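Local coordinates for conserved hypothetical protein TM1158 (Thermotoga maritima, PDB 1O1Y) that probably acts as a glutamine amidotransferase, a flavodoxin-like enzyme expected to release ammonia from glutamine, at residues 199-202 with 203-207; 120-123 with 124-128. All blocks are in the same frame, centred on the assembly; numbering follows the deposited sequence.

Contact 1: residues 199-202 with 203-207; sequences AYKD and ELEKK
Leu204 folds back over the carbonyl of Tyr200, and this inner side is tightly packed. Leu204 N donates to Tyr200 O at 2.9 Å in a nearly linear bond (171°), while Leu204 CG lies 3.4 Å from Tyr200 O. With CG beside its own backbone N (chi1 -69°), the buried leucine lies against that oxygen and also touches Ile209. Tyr200 stands at the N-cap position of helix 201-206, directly after helix 190-199 ends, so its carbonyl accepts the first of a ladder of i to i+4 bonds. Glu205 N to Lys201 O (3.0 Å) and Lys206 N to Asp202 O (2.8 Å) carry the ladder on. Ala199 CB sits over one face of the Tyr200 ring, which also meets Trp149 edge-to-face. Glu203 OE1 takes a salt bridge from Lys207 NZ at 2.8 Å and a hydrogen bond from Trp149 NE1. The solvent side is looser at its charged ends. Lys201 and Glu205 run alongside each other, yet Lys201 NZ stops 5.0 Å from Glu205 OE2, too far for a salt bridge. Asp202 also lies beside Glu205, its OD1 3.8 Å from Glu205 OE1 with the carboxylate planes turned 48° apart; these like charges probably repel each other mildly.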
ATOM      1  N   ALA A 199      -4.202   9.137  16.038  1.00  9.70           N
ATOM      2  CA  ALA A 199      -4.920   9.887  15.009  1.00  8.84           C
ATOM      3  C   ALA A 199      -6.385   9.436  14.925  1.00 11.36           C
ATOM      4  O   ALA A 199      -7.274  10.259  14.648  1.00 11.83           O
ATOM      5  CB  ALA A 199      -4.284   9.726  13.638  1.00 11.05           C
ATOM      6  N   TYR A 200      -6.615   8.137  15.159  1.00  9.05           N
ATOM      7  CA  TYR A 200      -7.912   7.506  14.922  1.00  9.26           C
ATOM      8  C   TYR A 200      -8.538   6.953  16.178  1.00  9.45           C
ATOM      9  O   TYR A 200      -9.347   6.044  16.118  1.00  7.55           O
ATOM     10  CB  TYR A 200      -7.819   6.450  13.841  1.00  8.98           C
ATOM     11  CG  TYR A 200      -7.203   6.980  12.564  1.00 10.01           C
ATOM     12  CD1 TYR A 200      -6.159   6.320  11.934  1.00 15.30           C
ATOM     13  CD2 TYR A 200      -7.643   8.174  12.015  1.00 11.34           C
ATOM     14  CE1 TYR A 200      -5.561   6.836  10.803  1.00 21.23           C
ATOM     15  CE2 TYR A 200      -7.053   8.692  10.878  1.00 18.86           C
ATOM     16  CZ  TYR A 200      -6.019   8.031  10.282  1.00 19.97           C
ATOM     17  OH  TYR A 200      -5.447   8.571   9.143  1.00 25.97           O
ATOM     18  N   LYS A 201      -8.178   7.572  17.286  1.00  9.16           N
ATOM     19  CA  LYS A 201      -8.591   7.203  18.613  1.00 11.48           C
ATOM     20  C   LYS A 201     -10.116   7.147  18.732  1.00 13.42           C
ATOM     21  O   LYS A 201     -10.631   6.224  19.334  1.00 12.80           O
ATOM     22  CB  LYS A 201      -8.032   8.246  19.581  1.00 10.65           C
ATOM     23  CG  LYS A 201      -8.529   8.200  20.983  1.00 17.07           C
ATOM     24  CD  LYS A 201      -7.597   8.988  21.930  1.00 29.40           C
ATOM     25  CE  LYS A 201      -7.824   8.585  23.399  1.00 38.81           C
ATOM     26  NZ  LYS A 201      -6.945   9.332  24.373  1.00 43.25           N
ATOM     27  N   ASP A 202     -10.844   8.129  18.178  1.00 13.29           N
ATOM     28  CA  ASP A 202     -12.314   8.125  18.331  1.00 14.08           C
ATOM     29  C   ASP A 202     -12.993   7.076  17.458  1.00 11.79           C
ATOM     30  O   ASP A 202     -13.973   6.480  17.856  1.00 10.03           O
ATOM     31  CB  ASP A 202     -12.898   9.505  18.048  1.00 15.11           C
ATOM     32  CG  ASP A 202     -12.444  10.523  19.033  1.00 20.97           C
ATOM     33  OD1 ASP A 202     -12.058  10.140  20.168  1.00 37.12           O
ATOM     34  OD2 ASP A 202     -12.462  11.747  18.775  1.00 42.34           O
ATOM     35  N   GLU A 203     -12.477   6.845  16.271  1.00 11.91           N
ATOM     36  CA  GLU A 203     -12.983   5.785  15.411  1.00 11.98           C
ATOM     37  C   GLU A 203     -12.777   4.422  16.049  1.00 13.79           C
ATOM     38  O   GLU A 203     -13.672   3.570  16.018  1.00 13.36           O
ATOM     39  CB  GLU A 203     -12.305   5.797  14.036  1.00 12.87           C
ATOM     40  CG  GLU A 203     -12.665   4.579  13.163  1.00 17.68           C
ATOM     41  CD  GLU A 203     -11.978   4.532  11.795  1.00 30.16           C
ATOM     42  OE1 GLU A 203     -12.243   3.572  11.021  1.00 27.25           O
ATOM     43  OE2 GLU A 203     -11.143   5.429  11.506  1.00 26.61           O
ATOM     44  N   LEU A 204     -11.576   4.207  16.602  1.00 11.28           N
ATOM     45  CA  LEU A 204     -11.317   2.990  17.335  1.00 11.73           C
ATOM     46  C   LEU A 204     -12.259   2.846  18.536  1.00 10.27           C
ATOM     47  O   LEU A 204     -12.789   1.767  18.740  1.00 12.10           O
ATOM     48  CB  LEU A 204      -9.843   2.902  17.770  1.00  9.24           C
ATOM     49  CG  LEU A 204      -8.884   2.709  16.602  1.00 11.77           C
ATOM     50  CD1 LEU A 204      -7.459   2.837  17.081  1.00 11.03           C
ATOM     51  CD2 LEU A 204      -9.067   1.371  15.947  1.00 10.29           C
ATOM     52  N   GLU A 205     -12.502   3.925  19.286  1.00  9.90           N
ATOM     53  CA  GLU A 205     -13.433   3.877  20.419  1.00 10.58           C
ATOM     54  C   GLU A 205     -14.843   3.537  19.935  1.00 11.74           C
ATOM     55  O   GLU A 205     -15.512   2.697  20.537  1.00 11.06           O
ATOM     56  CB  GLU A 205     -13.501   5.191  21.242  1.00 11.13           C
ATOM     57  CG  GLU A 205     -12.275   5.509  22.058  1.00 15.14           C
ATOM     58  CD  GLU A 205     -12.373   6.851  22.797  1.00 15.02           C
ATOM     59  OE1 GLU A 205     -13.373   7.576  22.633  1.00 27.53           O
ATOM     60  OE2 GLU A 205     -11.426   7.175  23.561  1.00 24.23           O
ATOM     61  N   LYS A 206     -15.292   4.197  18.868  1.00 11.77           N
ATOM     62  CA  LYS A 206     -16.648   4.005  18.319  1.00 13.84           C
ATOM     63  C   LYS A 206     -16.859   2.523  17.971  1.00 12.83           C
ATOM     64  O   LYS A 206     -17.894   1.939  18.325  1.00 14.36           O
ATOM     65  CB  LYS A 206     -16.870   4.822  17.037  1.00 13.97           C
ATOM     66  CG  LYS A 206     -18.285   4.720  16.454  1.00 18.84           C
ATOM     67  CD  LYS A 206     -18.555   5.866  15.450  1.00 29.26           C
ATOM     68  CE  LYS A 206     -19.762   5.595  14.529  1.00 29.60           C
ATOM     69  NZ  LYS A 206     -20.994   6.187  15.086  1.00 28.81           N
ATOM     70  N   LYS A 207     -15.835   1.938  17.380  1.00 12.26           N
ATOM     71  CA  LYS A 207     -15.867   0.557  16.888  1.00 13.51           C
ATOM     72  C   LYS A 207     -15.448  -0.459  17.976  1.00 13.17           C
ATOM     73  O   LYS A 207     -15.444  -1.659  17.738  1.00 13.51           O
ATOM     74  CB  LYS A 207     -15.006   0.424  15.670  1.00 13.85           C
ATOM     75  CG  LYS A 207     -15.573   1.237  14.479  1.00 15.48           C
ATOM     76  CD  LYS A 207     -14.764   1.148  13.218  1.00 17.15           C
ATOM     77  CE  LYS A 207     -15.516   1.933  12.082  1.00 20.64           C
ATOM     78  NZ  LYS A 207     -14.663   2.209  10.893  1.00 26.07           N
TER

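Contact 2: residues 120-123 with 124-128; sequences GEEI and GWYFV
Tyr126 lays its ring across Glu122 and brings its hydroxyl to the backbone of Ile123. The nonpolar part is a CH-pi contact: Glu122 CB sits over one ring face, 4.0 Å from the Tyr126 centroid. Tyr126 CG lies anti to its carbonyl carbon (chi1 -64°), which swings the ring back over Glu122. The extended glutamate chain follows the ring toward its root, bringing Glu122 OE2 to 3.7 Å from Tyr126 CD2, the carboxylate turned 48° from the ring. Among direct hydrogen bonds, Ile123 N donates to Tyr126 OH at 3.2 Å, bent to 139°. Glu122 OE1 accepts from His150 and Gln172. Two waters add to this: one donates to Glu122 OE2 and Phe127 O, the other donates to Ile123 O (2.7 Å) and lies 3.3 Å from Tyr126 OH. Gly124, where a side chain would run into Ile123 O, turns the corner between strands 122-123 and 125-130, which flank strand 143-150 in the mixed sheet of this flavodoxin-like domain. A leucine in place of Tyr126 would probably leave Ile123 N without its hydroxyl acceptor and Glu122 CB without an aromatic face. The Glu122 carboxylate is gripped at both oxygens, which is likely to fix its rotation and stabilise its buried negative charge.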
ATOM      1  N   GLY A 120     -17.752  -7.403   5.937  1.00 16.20           N
ATOM      2  CA  GLY A 120     -17.326  -6.501   6.993  1.00 17.02           C
ATOM      3  C   GLY A 120     -15.984  -5.839   6.738  1.00 14.70           C
ATOM      4  O   GLY A 120     -15.220  -6.236   5.849  1.00 13.28           O
ATOM      5  N   GLU A 121     -15.715  -4.795   7.503  1.00 12.17           N
ATOM      6  CA  GLU A 121     -14.426  -4.128   7.438  1.00 13.27           C
ATOM      7  C   GLU A 121     -13.356  -4.993   8.112  1.00 13.74           C
ATOM      8  O   GLU A 121     -13.646  -5.778   9.015  1.00 13.45           O
ATOM      9  CB  GLU A 121     -14.457  -2.793   8.154  1.00 14.25           C
ATOM     10  CG  GLU A 121     -15.312  -1.720   7.520  1.00 21.26           C
ATOM     11  CD  GLU A 121     -15.175  -0.398   8.257  1.00 33.90           C
ATOM     12  OE1 GLU A 121     -14.688   0.607   7.692  1.00 45.70           O
ATOM     13  OE2 GLU A 121     -15.509  -0.390   9.433  1.00 27.95           O
ATOM     14  N   GLU A 122     -12.129  -4.838   7.658  1.00 12.79           N
ATOM     15  CA  GLU A 122     -10.971  -5.402   8.319  1.00 12.97           C
ATOM     16  C   GLU A 122     -10.193  -4.257   8.945  1.00 11.28           C
ATOM     17  O   GLU A 122      -9.598  -3.440   8.239  1.00 12.33           O
ATOM     18  CB  GLU A 122     -10.119  -6.166   7.310  1.00 12.30           C
ATOM     19  CG  GLU A 122     -10.726  -7.489   6.830  1.00 13.59           C
ATOM     20  CD  GLU A 122      -9.776  -8.284   5.935  1.00 19.95           C
ATOM     21  OE1 GLU A 122      -9.174  -7.716   4.984  1.00 17.51           O
ATOM     22  OE2 GLU A 122      -9.629  -9.512   6.142  1.00 16.78           O
ATOM     23  N   ILE A 123     -10.249  -4.159  10.274  1.00 12.22           N
ATOM     24  CA  ILE A 123      -9.495  -3.159  10.987  1.00 11.34           C
ATOM     25  C   ILE A 123      -8.777  -3.906  12.102  1.00 11.96           C
ATOM     26  O   ILE A 123      -9.399  -4.392  13.044  1.00 11.34           O
ATOM     27  CB  ILE A 123     -10.355  -2.061  11.568  1.00 11.37           C
ATOM     28  CG1 ILE A 123     -11.135  -1.349  10.460  1.00 13.57           C
ATOM     29  CG2 ILE A 123      -9.452  -1.087  12.361  1.00 16.00           C
ATOM     30  CD1 ILE A 123     -12.123  -0.310  10.969  1.00 18.36           C
ATOM     31  N   GLY A 124      -7.473  -4.052  11.946  1.00 10.31           N
ATOM     32  CA  GLY A 124      -6.707  -4.848  12.891  1.00 12.18           C
ATOM     33  C   GLY A 124      -5.799  -5.849  12.243  1.00 11.20           C
ATOM     34  O   GLY A 124      -5.459  -5.713  11.087  1.00 10.92           O
ATOM     35  N   TRP A 125      -5.455  -6.903  12.993  1.00 10.76           N
ATOM     36  CA  TRP A 125      -4.451  -7.854  12.519  1.00 10.85           C
ATOM     37  C   TRP A 125      -5.137  -9.127  12.019  1.00  9.86           C
ATOM     38  O   TRP A 125      -5.974  -9.698  12.728  1.00 10.65           O
ATOM     39  CB  TRP A 125      -3.477  -8.143  13.682  1.00 11.26           C
ATOM     40  CG  TRP A 125      -2.577  -6.981  13.944  1.00  9.14           C
ATOM     41  CD1 TRP A 125      -2.743  -6.004  14.877  1.00 11.20           C
ATOM     42  CD2 TRP A 125      -1.362  -6.673  13.253  1.00  8.25           C
ATOM     43  NE1 TRP A 125      -1.694  -5.105  14.803  1.00  8.69           N
ATOM     44  CE2 TRP A 125      -0.837  -5.497  13.822  1.00  8.71           C
ATOM     45  CE3 TRP A 125      -0.648  -7.283  12.238  1.00  8.98           C
ATOM     46  CZ2 TRP A 125       0.345  -4.926  13.394  1.00  8.82           C
ATOM     47  CZ3 TRP A 125       0.519  -6.730  11.813  1.00  9.60           C
ATOM     48  CH2 TRP A 125       1.019  -5.550  12.406  1.00 10.11           C
ATOM     49  N   TYR A 126      -4.842  -9.517  10.781  1.00  8.97           N
ATOM     50  CA  TYR A 126      -5.525 -10.615  10.114  1.00 10.50           C
ATOM     51  C   TYR A 126      -4.507 -11.408   9.340  1.00 10.03           C
ATOM     52  O   TYR A 126      -3.505 -10.889   8.910  1.00 11.19           O
ATOM     53  CB  TYR A 126      -6.593 -10.103   9.108  1.00 11.57           C
ATOM     54  CG  TYR A 126      -7.765  -9.320   9.700  1.00 10.89           C
ATOM     55  CD1 TYR A 126      -7.625  -8.015  10.112  1.00 14.05           C
ATOM     56  CD2 TYR A 126      -9.029  -9.882   9.807  1.00 15.83           C
ATOM     57  CE1 TYR A 126      -8.652  -7.330  10.647  1.00 13.86           C
ATOM     58  CE2 TYR A 126     -10.098  -9.165  10.331  1.00 16.97           C
ATOM     59  CZ  TYR A 126      -9.903  -7.873  10.740  1.00 16.89           C
ATOM     60  OH  TYR A 126     -10.959  -7.136  11.281  1.00 16.34           O
ATOM     61  N   PHE A 127      -4.827 -12.670   9.093  1.00  9.91           N
ATOM     62  CA  PHE A 127      -4.064 -13.465   8.114  1.00  8.45           C
ATOM     63  C   PHE A 127      -4.427 -13.154   6.658  1.00 10.72           C
ATOM     64  O   PHE A 127      -5.595 -12.945   6.311  1.00 11.09           O
ATOM     65  CB  PHE A 127      -4.309 -14.957   8.361  1.00  7.77           C
ATOM     66  CG  PHE A 127      -3.612 -15.502   9.597  1.00  9.49           C
ATOM     67  CD1 PHE A 127      -2.256 -15.462   9.712  1.00 12.35           C
ATOM     68  CD2 PHE A 127      -4.336 -16.064  10.625  1.00 16.46           C
ATOM     69  CE1 PHE A 127      -1.592 -15.980  10.833  1.00 15.38           C
ATOM     70  CE2 PHE A 127      -3.670 -16.551  11.759  1.00 17.92           C
ATOM     71  CZ  PHE A 127      -2.303 -16.503  11.839  1.00 14.61           C
ATOM     72  N   VAL A 128      -3.411 -13.226   5.803  1.00  9.73           N
ATOM     73  CA  VAL A 128      -3.534 -13.336   4.370  1.00  9.96           C
ATOM     74  C   VAL A 128      -2.710 -14.543   3.987  1.00 11.43           C
ATOM     75  O   VAL A 128      -1.776 -14.951   4.687  1.00 10.05           O
ATOM     76  CB  VAL A 128      -3.011 -12.100   3.592  1.00 11.21           C
ATOM     77  CG1 VAL A 128      -3.944 -10.912   3.867  1.00 11.63           C
ATOM     78  CG2 VAL A 128      -1.576 -11.772   3.901  1.00 14.72           C
TER
HETATM   79  O   HOH W   1      -6.857 -10.298   5.705  1.00 19.83           O
HETATM   80  O   HOH W   2     -11.867  -5.247  13.814  1.00 42.84           O

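From the N terminus, contact 2 comes first: residues 120-128 make the bend between strands 122-123 and 125-130, both of which pair with strand 143-150 at one end of the mixed sheet. The chain then runs through the remaining sheet strands and helix 190-199 before contact 1 forms the short helix 201-206, ahead of helix 211-237. Each contact closes just a local turn, and the two follow in series, neither nesting nor crossing. They meet in space through Lys207, whose NZ forms a salt bridge with Glu121 OE2 at 3.1 Å. Ile123 CD1 packs against both Lys207 and Glu203. The short helix is thereby tied to the edge strand.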